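Long-range contacts in tetraacyldisaccharide 4'-kinase (Aquifex aeolicus, PDB 4ITN), which probably transfers the gamma-phosphate of ATP to the 4'-position of a tetraacyldisaccharide 1-phosphate, forming the lipid A precursor lipid IVA: residues 41-46 against 169-174; 228-233 against 273-278; 65-70 against 134-139. All coordinates share one frame; numbering follows the deposited sequence.

Interaction 1 of 3, residues 41-46 against 169-174; sequences VGNLSV and NLREPL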
loop_
_atom_site.group_PDB
_atom_site.type_symbol
_atom_site.label_atom_id
_atom_site.label_comp_id
_atom_site.label_asym_id
_atom_site.label_seq_id
_atom_site.Cartn_x
_atom_site.Cartn_y
_atom_site.Cartn_z
ATOM N N VAL A 41 9.154 2.419 1.146
ATOM C CA VAL A 41 7.946 3.008 1.721
ATOM C C VAL A 41 7.470 2.058 2.804
ATOM O O VAL A 41 7.397 0.849 2.585
ATOM C CB VAL A 41 6.808 3.162 0.664
ATOM C CG1 VAL A 41 5.512 3.656 1.328
ATOM C CG2 VAL A 41 7.217 4.142 -0.421
ATOM N N GLY A 42 7.160 2.592 3.984
ATOM C CA GLY A 42 6.629 1.765 5.055
ATOM C C GLY A 42 6.026 2.549 6.204
ATOM O O GLY A 42 5.835 3.764 6.114
ATOM N N ASN A 43 5.749 1.847 7.301
ATOM C CA ASN A 43 5.219 2.456 8.519
ATOM C C ASN A 43 5.664 1.737 9.795
ATOM O O ASN A 43 6.184 0.628 9.739
ATOM C CB ASN A 43 3.690 2.499 8.489
ATOM C CG ASN A 43 3.115 2.157 7.129
ATOM O OD1 ASN A 43 3.697 1.392 6.365
ATOM N ND2 ASN A 43 1.958 2.724 6.825
ATOM N N LEU A 44 5.448 2.380 10.941
ATOM C CA LEU A 44 5.589 1.737 12.243
ATOM C C LEU A 44 4.503 0.707 12.533
ATOM O O LEU A 44 4.775 -0.391 13.011
ATOM C CB LEU A 44 5.647 2.792 13.346
ATOM C CG LEU A 44 6.696 3.877 13.102
ATOM C CD1 LEU A 44 6.712 4.896 14.226
ATOM C CD2 LEU A 44 8.070 3.262 12.909
ATOM N N SER A 45 3.268 1.087 12.228
ATOM C CA SER A 45 2.110 0.217 12.360
ATOM C C SER A 45 1.923 -0.537 11.062
ATOM O O SER A 45 2.632 -0.285 10.093
ATOM C CB SER A 45 0.852 1.012 12.703
ATOM O OG SER A 45 0.897 2.309 12.146
ATOM N N VAL A 46 0.992 -1.477 11.038
ATOM C CA VAL A 46 0.744 -2.199 9.805
ATOM C C VAL A 46 0.219 -1.265 8.715
ATOM O O VAL A 46 -0.705 -0.487 8.926
ATOM C CB VAL A 46 -0.250 -3.351 10.022
ATOM C CG1 VAL A 46 -0.286 -4.255 8.800
ATOM C CG2 VAL A 46 0.128 -4.139 11.265
ATOM N N ASN A 169 -0.583 -1.260 18.236
ATOM C CA ASN A 169 -0.285 -1.652 16.852
ATOM C C ASN A 169 1.141 -1.368 16.362
ATOM O O ASN A 169 1.497 -1.754 15.250
ATOM C CB ASN A 169 -1.295 -1.039 15.854
ATOM C CG ASN A 169 -2.728 -1.118 16.354
ATOM O OD1 ASN A 169 -3.305 -2.205 16.460
ATOM N ND2 ASN A 169 -3.305 0.034 16.678
ATOM N N LEU A 170 1.962 -0.690 17.156
ATOM C CA LEU A 170 3.323 -0.382 16.686
ATOM C C LEU A 170 4.193 -1.640 16.540
ATOM O O LEU A 170 4.369 -2.416 17.485
ATOM C CB LEU A 170 4.011 0.652 17.588
ATOM C CG LEU A 170 3.330 2.021 17.690
ATOM C CD1 LEU A 170 4.072 2.918 18.674
ATOM C CD2 LEU A 170 3.267 2.678 16.311
ATOM N N ARG A 171 4.704 -1.856 15.332
ATOM C CA ARG A 171 5.712 -2.886 15.088
ATOM C C ARG A 171 7.076 -2.460 15.663
ATOM O O ARG A 171 7.921 -3.306 15.955
ATOM C CB ARG A 171 5.815 -3.225 13.581
ATOM C CG ARG A 171 4.581 -3.956 13.000
ATOM C CD ARG A 171 4.724 -4.291 11.504
ATOM N NE ARG A 171 4.783 -3.080 10.694
ATOM C CZ ARG A 171 4.769 -3.039 9.358
ATOM N NH1 ARG A 171 4.689 -4.145 8.631
ATOM N NH2 ARG A 171 4.829 -1.867 8.749
ATOM N N GLU A 172 7.274 -1.149 15.832
ATOM C CA GLU A 172 8.530 -0.596 16.362
ATOM C C GLU A 172 8.292 0.648 17.203
ATOM O O GLU A 172 7.354 1.414 16.918
ATOM C CB GLU A 172 9.462 -0.204 15.212
ATOM C CG GLU A 172 10.073 -1.343 14.456
ATOM C CD GLU A 172 11.133 -0.869 13.481
ATOM O OE1 GLU A 172 10.767 -0.315 12.414
ATOM O OE2 GLU A 172 12.338 -1.047 13.787
ATOM N N PRO A 173 9.157 0.883 18.220
ATOM C CA PRO A 173 9.025 2.085 19.061
ATOM C C PRO A 173 9.097 3.373 18.226
ATOM O O PRO A 173 9.699 3.362 17.137
ATOM C CB PRO A 173 10.237 2.002 19.996
ATOM C CG PRO A 173 10.613 0.556 20.003
ATOM C CD PRO A 173 10.330 0.080 18.602
ATOM N N LEU A 174 8.495 4.460 18.710
ATOM C CA LEU A 174 8.417 5.695 17.915
ATOM C C LEU A 174 9.795 6.299 17.612
ATOM O O LEU A 174 9.975 6.935 16.582
ATOM C CB LEU A 174 7.498 6.726 18.596
ATOM C CG LEU A 174 5.988 6.431 18.595
ATOM C CD1 LEU A 174 5.204 7.454 19.410
ATOM C CD2 LEU A 174 5.447 6.386 17.166
#

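Interaction 2 of 3, residues 228-233 against 273-278; sequences EVIAFS and EIYLTT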
loop_
_atom_site.group_PDB
_atom_site.type_symbol
_atom_site.label_atom_id
_atom_site.label_comp_id
_atom_site.label_asym_id
_atom_site.label_seq_id
_atom_site.Cartn_x
_atom_site.Cartn_y
_atom_site.Cartn_z
ATOM N N GLU A 228 -29.439 4.775 -8.798
ATOM C CA GLU A 228 -29.277 4.250 -7.444
ATOM C C GLU A 228 -28.419 2.989 -7.505
ATOM O O GLU A 228 -28.480 2.247 -8.479
ATOM C CB GLU A 228 -30.640 3.987 -6.799
ATOM C CG GLU A 228 -31.555 5.207 -6.838
ATOM C CD GLU A 228 -32.908 4.970 -6.199
ATOM O OE1 GLU A 228 -33.906 5.503 -6.729
ATOM O OE2 GLU A 228 -32.969 4.270 -5.164
ATOM N N VAL A 229 -27.621 2.756 -6.468
ATOM C CA VAL A 229 -26.544 1.770 -6.519
ATOM C C VAL A 229 -26.653 0.725 -5.402
ATOM O O VAL A 229 -27.095 1.037 -4.301
ATOM C CB VAL A 229 -25.150 2.500 -6.435
ATOM C CG1 VAL A 229 -23.997 1.515 -6.362
ATOM C CG2 VAL A 229 -24.951 3.489 -7.585
ATOM N N ILE A 230 -26.272 -0.517 -5.692
ATOM C CA ILE A 230 -26.108 -1.526 -4.652
ATOM C C ILE A 230 -24.621 -1.553 -4.309
ATOM O O ILE A 230 -23.787 -1.321 -5.183
ATOM C CB ILE A 230 -26.538 -2.920 -5.147
ATOM C CG1 ILE A 230 -27.928 -2.853 -5.790
ATOM C CG2 ILE A 230 -26.532 -3.931 -4.006
ATOM C CD1 ILE A 230 -28.379 -4.163 -6.424
ATOM N N ALA A 231 -24.287 -1.816 -3.048
ATOM C CA ALA A 231 -22.891 -1.898 -2.622
ATOM C C ALA A 231 -22.663 -3.078 -1.686
ATOM O O ALA A 231 -23.610 -3.592 -1.084
ATOM C CB ALA A 231 -22.456 -0.603 -1.957
ATOM N N PHE A 232 -21.405 -3.494 -1.561
ATOM C CA PHE A 232 -21.036 -4.632 -0.720
ATOM C C PHE A 232 -19.525 -4.644 -0.408
ATOM O O PHE A 232 -18.746 -3.976 -1.091
ATOM C CB PHE A 232 -21.474 -5.940 -1.389
ATOM C CG PHE A 232 -20.788 -6.213 -2.697
ATOM C CD1 PHE A 232 -21.294 -5.696 -3.884
ATOM C CD2 PHE A 232 -19.629 -6.981 -2.741
ATOM C CE1 PHE A 232 -20.658 -5.942 -5.087
ATOM C CE2 PHE A 232 -18.991 -7.228 -3.937
ATOM C CZ PHE A 232 -19.509 -6.709 -5.111
ATOM N N SER A 233 -19.156 -5.330 0.674
ATOM C CA SER A 233 -17.767 -5.467 1.107
ATOM C C SER A 233 -17.598 -6.721 1.965
ATOM O O SER A 233 -18.568 -7.216 2.533
ATOM C CB SER A 233 -17.330 -4.232 1.890
ATOM O OG SER A 233 -17.725 -3.048 1.222
ATOM N N GLU A 273 -28.166 -3.728 -13.265
ATOM C CA GLU A 273 -28.032 -2.957 -12.039
ATOM C C GLU A 273 -26.586 -2.488 -11.963
ATOM O O GLU A 273 -25.768 -2.917 -12.769
ATOM C CB GLU A 273 -28.425 -3.794 -10.816
ATOM C CG GLU A 273 -29.912 -4.208 -10.794
ATOM C CD GLU A 273 -30.821 -3.120 -10.228
ATOM O OE1 GLU A 273 -30.312 -2.244 -9.493
ATOM O OE2 GLU A 273 -32.045 -3.145 -10.507
ATOM N N ILE A 274 -26.273 -1.606 -11.013
ATOM C CA ILE A 274 -24.901 -1.106 -10.840
ATOM C C ILE A 274 -24.394 -1.378 -9.421
ATOM O O ILE A 274 -25.111 -1.144 -8.442
ATOM C CB ILE A 274 -24.792 0.410 -11.177
ATOM C CG1 ILE A 274 -25.147 0.660 -12.651
ATOM C CG2 ILE A 274 -23.390 0.952 -10.867
ATOM C CD1 ILE A 274 -24.237 -0.078 -13.650
ATOM N N TYR A 275 -23.167 -1.887 -9.319
ATOM C CA TYR A 275 -22.577 -2.280 -8.039
ATOM C C TYR A 275 -21.318 -1.474 -7.719
ATOM O O TYR A 275 -20.543 -1.142 -8.614
ATOM C CB TYR A 275 -22.236 -3.778 -8.046
ATOM C CG TYR A 275 -23.448 -4.674 -8.197
ATOM C CD1 TYR A 275 -24.002 -4.918 -9.447
ATOM C CD2 TYR A 275 -24.035 -5.273 -7.092
ATOM C CE1 TYR A 275 -25.115 -5.730 -9.595
ATOM C CE2 TYR A 275 -25.157 -6.089 -7.229
ATOM C CZ TYR A 275 -25.689 -6.313 -8.487
ATOM O OH TYR A 275 -26.795 -7.116 -8.642
ATOM N N LEU A 276 -21.129 -1.155 -6.442
ATOM C CA LEU A 276 -19.877 -0.587 -5.962
ATOM C C LEU A 276 -19.303 -1.536 -4.918
ATOM O O LEU A 276 -20.035 -2.010 -4.042
ATOM C CB LEU A 276 -20.093 0.796 -5.347
ATOM C CG LEU A 276 -20.571 1.912 -6.274
ATOM C CD1 LEU A 276 -20.475 3.263 -5.576
ATOM C CD2 LEU A 276 -19.733 1.908 -7.527
ATOM N N THR A 277 -18.009 -1.837 -5.025
ATOM C CA THR A 277 -17.334 -2.671 -4.029
ATOM C C THR A 277 -15.943 -2.098 -3.768
ATOM O O THR A 277 -15.620 -1.033 -4.298
ATOM C CB THR A 277 -17.272 -4.164 -4.460
ATOM O OG1 THR A 277 -16.955 -4.992 -3.330
ATOM C CG2 THR A 277 -16.247 -4.382 -5.565
ATOM N N THR A 278 -15.133 -2.769 -2.943
ATOM C CA THR A 278 -13.759 -2.307 -2.686
ATOM C C THR A 278 -12.803 -2.885 -3.729
ATOM O O THR A 278 -13.039 -3.986 -4.236
ATOM C CB THR A 278 -13.269 -2.665 -1.253
ATOM O OG1 THR A 278 -12.983 -4.069 -1.162
ATOM C CG2 THR A 278 -14.315 -2.284 -0.209
#

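Interaction 3 of 3, residues 65-70 against 134-139; sequences KRVCIL and VFILDD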
loop_
_atom_site.group_PDB
_atom_site.type_symbol
_atom_site.label_atom_id
_atom_site.label_comp_id
_atom_site.label_asym_id
_atom_site.label_seq_id
_atom_site.Cartn_x
_atom_site.Cartn_y
_atom_site.Cartn_z
ATOM N N LYS A 65 10.859 6.530 -15.582
ATOM C CA LYS A 65 11.820 5.490 -15.229
ATOM C C LYS A 65 11.170 4.113 -15.368
ATOM O O LYS A 65 9.948 3.976 -15.238
ATOM C CB LYS A 65 12.272 5.669 -13.768
ATOM C CG LYS A 65 13.110 6.916 -13.525
ATOM C CD LYS A 65 14.414 6.863 -14.325
ATOM C CE LYS A 65 15.243 8.109 -14.106
ATOM N NZ LYS A 65 16.653 7.901 -14.565
ATOM N N ARG A 66 11.980 3.088 -15.598
ATOM C CA ARG A 66 11.477 1.722 -15.502
ATOM C C ARG A 66 11.357 1.334 -14.026
ATOM O O ARG A 66 12.354 1.132 -13.362
ATOM C CB ARG A 66 12.388 0.772 -16.276
ATOM C CG ARG A 66 12.457 1.115 -17.810
ATOM C CD ARG A 66 13.545 0.310 -18.514
ATOM N NE ARG A 66 13.270 -1.125 -18.467
ATOM C CZ ARG A 66 12.550 -1.800 -19.368
ATOM N NH1 ARG A 66 12.015 -1.180 -20.420
ATOM N NH2 ARG A 66 12.365 -3.108 -19.212
ATOM N N VAL A 67 10.131 1.247 -13.517
ATOM C CA VAL A 67 9.894 1.044 -12.096
ATOM C C VAL A 67 9.483 -0.399 -11.789
ATOM O O VAL A 67 8.637 -0.983 -12.488
ATOM C CB VAL A 67 8.765 1.985 -11.602
ATOM C CG1 VAL A 67 8.481 1.761 -10.125
ATOM C CG2 VAL A 67 9.108 3.460 -11.887
ATOM N N CYS A 68 10.083 -0.965 -10.744
ATOM C CA CYS A 68 9.668 -2.255 -10.189
ATOM C C CYS A 68 9.368 -2.192 -8.701
ATOM O O CYS A 68 10.205 -1.786 -7.891
ATOM C CB CYS A 68 10.752 -3.318 -10.391
ATOM S SG CYS A 68 10.204 -4.962 -9.941
ATOM N N ILE A 69 8.176 -2.628 -8.324
ATOM C CA ILE A 69 7.820 -2.654 -6.916
ATOM C C ILE A 69 8.241 -4.010 -6.345
ATOM O O ILE A 69 7.968 -5.053 -6.940
ATOM C CB ILE A 69 6.289 -2.460 -6.746
ATOM C CG1 ILE A 69 5.892 -1.008 -7.109
ATOM C CG2 ILE A 69 5.850 -2.796 -5.332
ATOM C CD1 ILE A 69 4.375 -0.812 -7.125
ATOM N N LEU A 70 8.929 -3.997 -5.206
ATOM C CA LEU A 70 9.263 -5.244 -4.493
ATOM C C LEU A 70 8.344 -5.399 -3.303
ATOM O O LEU A 70 8.481 -4.670 -2.328
ATOM C CB LEU A 70 10.711 -5.191 -3.963
ATOM C CG LEU A 70 11.755 -5.049 -5.081
ATOM C CD1 LEU A 70 13.185 -5.010 -4.533
ATOM C CD2 LEU A 70 11.566 -6.236 -6.023
ATOM N N VAL A 134 14.705 1.653 -11.066
ATOM C CA VAL A 134 14.499 1.991 -9.651
ATOM C C VAL A 134 13.533 1.012 -9.007
ATOM O O VAL A 134 12.579 0.571 -9.657
ATOM C CB VAL A 134 13.981 3.441 -9.478
ATOM C CG1 VAL A 134 12.677 3.674 -10.299
ATOM C CG2 VAL A 134 13.782 3.774 -8.009
ATOM N N PHE A 135 13.803 0.647 -7.752
ATOM C CA PHE A 135 12.936 -0.237 -6.978
ATOM C C PHE A 135 12.138 0.563 -5.972
ATOM O O PHE A 135 12.641 1.516 -5.381
ATOM C CB PHE A 135 13.757 -1.315 -6.235
ATOM C CG PHE A 135 14.290 -2.396 -7.139
ATOM C CD1 PHE A 135 13.427 -3.309 -7.725
ATOM C CD2 PHE A 135 15.646 -2.475 -7.431
ATOM C CE1 PHE A 135 13.903 -4.304 -8.600
ATOM C CE2 PHE A 135 16.136 -3.463 -8.298
ATOM C CZ PHE A 135 15.265 -4.389 -8.879
ATOM N N ILE A 136 10.883 0.184 -5.782
ATOM C CA ILE A 136 10.144 0.690 -4.641
ATOM C C ILE A 136 9.877 -0.486 -3.719
ATOM O O ILE A 136 9.307 -1.493 -4.145
ATOM C CB ILE A 136 8.825 1.349 -5.060
ATOM C CG1 ILE A 136 9.110 2.583 -5.953
ATOM C CG2 ILE A 136 8.016 1.768 -3.831
ATOM C CD1 ILE A 136 7.811 3.036 -6.701
ATOM N N LEU A 137 10.319 -0.379 -2.464
ATOM C CA LEU A 137 10.010 -1.427 -1.491
ATOM C C LEU A 137 8.643 -1.133 -0.934
ATOM O O LEU A 137 8.449 -0.160 -0.208
ATOM C CB LEU A 137 10.998 -1.440 -0.320
ATOM C CG LEU A 137 12.476 -1.574 -0.645
ATOM C CD1 LEU A 137 13.247 -1.989 0.626
ATOM C CD2 LEU A 137 12.619 -2.622 -1.742
ATOM N N ASP A 138 7.684 -1.989 -1.247
ATOM C CA ASP A 138 6.386 -1.909 -0.614
ATOM C C ASP A 138 6.569 -2.472 0.792
ATOM O O ASP A 138 7.082 -3.575 0.954
ATOM C CB ASP A 138 5.387 -2.743 -1.414
ATOM C CG ASP A 138 4.019 -2.794 -0.780
ATOM O OD1 ASP A 138 3.749 -1.998 0.137
ATOM O OD2 ASP A 138 3.209 -3.638 -1.203
ATOM N N ASP A 139 6.145 -1.725 1.805
ATOM C CA ASP A 139 6.288 -2.171 3.190
ATOM C C ASP A 139 7.720 -2.556 3.589
ATOM O O ASP A 139 7.939 -3.635 4.124
ATOM C CB ASP A 139 5.337 -3.335 3.470
ATOM C CG ASP A 139 5.150 -3.589 4.948
ATOM O OD1 ASP A 139 5.855 -2.958 5.756
ATOM O OD2 ASP A 139 4.295 -4.421 5.302
#

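Interaction 1 of 3, residues 41-46 against 169-174
Arg171 carries its CG anti to its own carbonyl carbon (chi1 -69°), runs on extended through chi2 and then bends at chi3 (-65°), a shape that lays its guanidinium along the backbone of Asn43, Leu44 and Ser45. These residues lead from strand 38-43 into the phosphate-binding loop (P-loop) of a P-loop NTPase fold, and Ser45 and Val46 open the predicted ATP-binding run. The partner segment, 169-174, is irregular, so a loop backs the start of a loop.

Two hydrogen bonds give the polar evidence. Arg171 N donates to Leu44 O over 2.7 Å. Farther out, Arg171 NH2 donates to Asn43 O over 3.0 Å; the bond is bent, 142° at the hydrogen, and the oxygen lies tilted from the guanidinium plane, while the nitrogen stands above the plane of the peptide carbonyl. Asn43 O also takes a hydrogen bond from Gln142 NE2, so two donors grip it. Val46 CA sits over the centre of one guanidinium face, 4.1 Å above its plane, while Leu44 O lies at the edge.

The apolar part belongs to Leu44, which also packs on Leu153 and Leu155 of strand 150-155. Its CD1 meets Leu174 CD2 at 3.5 Å, the two side chains crossing at about a right angle, and its CB touches Leu170 CD2 at 3.8 Å. Glu172, by contrast, spends its carboxylate elsewhere, on Arg179, Asn21 and Gln142. Ser45 directs its hydroxyl to Asp159, and toward segment 169-174 it presents CA and CB: Ser45 CA makes a CA-H...O contact with Asn169 O at 3.6 Å.

Interaction 2 of 3, residues 228-233 against 273-278
Thr277 lies against one face of the Phe232 ring, its CB 3.7 Å from the ring centroid and offset toward the rim, a CH-pi contact. The Phe232 side chain reaches this place because CG stands between its backbone N and carbonyl carbon (chi1 64°). The same threonine donates from OG1 to Phe232 O over 3.0 Å, coming in above the carbonyl plane, so one residue holds both the ring and the backbone of its neighbour.

The pair stands at the C-terminal end of a short parallel beta ladder, with strand axes 4.7 Å apart and 26° between their directions. Ile230 N donates to Ile274 O at 3.1 Å with an N-H...O angle of 162°, Leu276 N to Ile230 O at 2.9 Å, and Phe232 N to Leu276 O at 3.2 Å. On the face bearing Ile230 and Tyr275 the side chains lie side by side, Ile230 CD1 reaching Tyr275 CE2 at 3.8 Å. On the Ala231 and Leu276 face, Val229 CG1 presses on Leu276 CG at 3.5 Å, a tight fit.

Farther out, Tyr275 OH bonds to Glu270 N, and Phe267 meets the Phe232 ring. Strand 252-257 flanks strand 229-233 and strand 291-300 flanks 275-277; Leu245 of helix 238-247 covers Ala231 and Leu276, and Thr278 is the N-cap of helix 279-282.

Interaction 3 of 3, residues 65-70 against 134-139
Strands 67-71 and 134-138 are parallel neighbours in the P-loop NTPase core, and Val67, Cys68, Ile69 and Leu70 pair in register with Val134, Phe135, Ile136 and Leu137. The run of hydrophobic residues 134-137 leads into Asp138 and Asp139, consistent with a Walker B motif, and Asp138 makes a salt bridge to Lys51 of the predicted ATP site.

The ladder is evident in its bonds: Cys68 N to Val134 O is nearly straight at 173° and 3.1 Å, Leu70 N to Ile136 O is 2.7 Å, and Ile136 N and Asp138 N answer to Cys68 O and Leu70 O. At the N-terminal end of the pairing, Val134 N to Arg66 O is weak.

Leu70 and Phe135 meet obliquely, Leu70 CG lying 3.6 Å from Phe135 CD1. Leu70 CD1 also reaches Leu137 CD2 at 3.7 Å, so the isobutyl group fills the angle between ring and leucine. With an alanine in place of Leu70, CG and both methyls are gone, which would probably leave a gap between the Phe135 ring and Leu137 and take away one of the ring's packing partners. Ala126 and Leu127 of helix 119-130 lie against Phe135 on this face.

The other face bears Val67, Ile69, Val134 and Ile136; there Val67 CG1 touches Ile136 CD1 at 3.7 Å, and Ile69 and Ile136 pack on helix 49-61. Returning to the Phe135 side, Cys68 turns its sulfur anti to the backbone N (chi1 -172°), which places SG at the edge of the Phe135 ring, 5.2 Å from the centroid.

After helix 7-25, strand 38-43 leads into the P-loop; its partner in interaction 1 arrives only at 169-174, closing a long loop. Interaction 3 falls wholly within that span, bringing 65-70 and 134-139 together before interaction 1 is complete. The two touch: strands 38-43 and 134-138 are neighbours, with Val41 N 3.0 Å from Leu137 O, a probable hydrogen bond, and Arg171 reaches Asp139 in a long, weak ion pair. Interaction 2 follows later in series, closing a shorter loop between 228-233 and 273-278. Its nearest atoms are about 16 Å from either of the others, across the chain's centre, where it pairs strands 229-233 and 275-277.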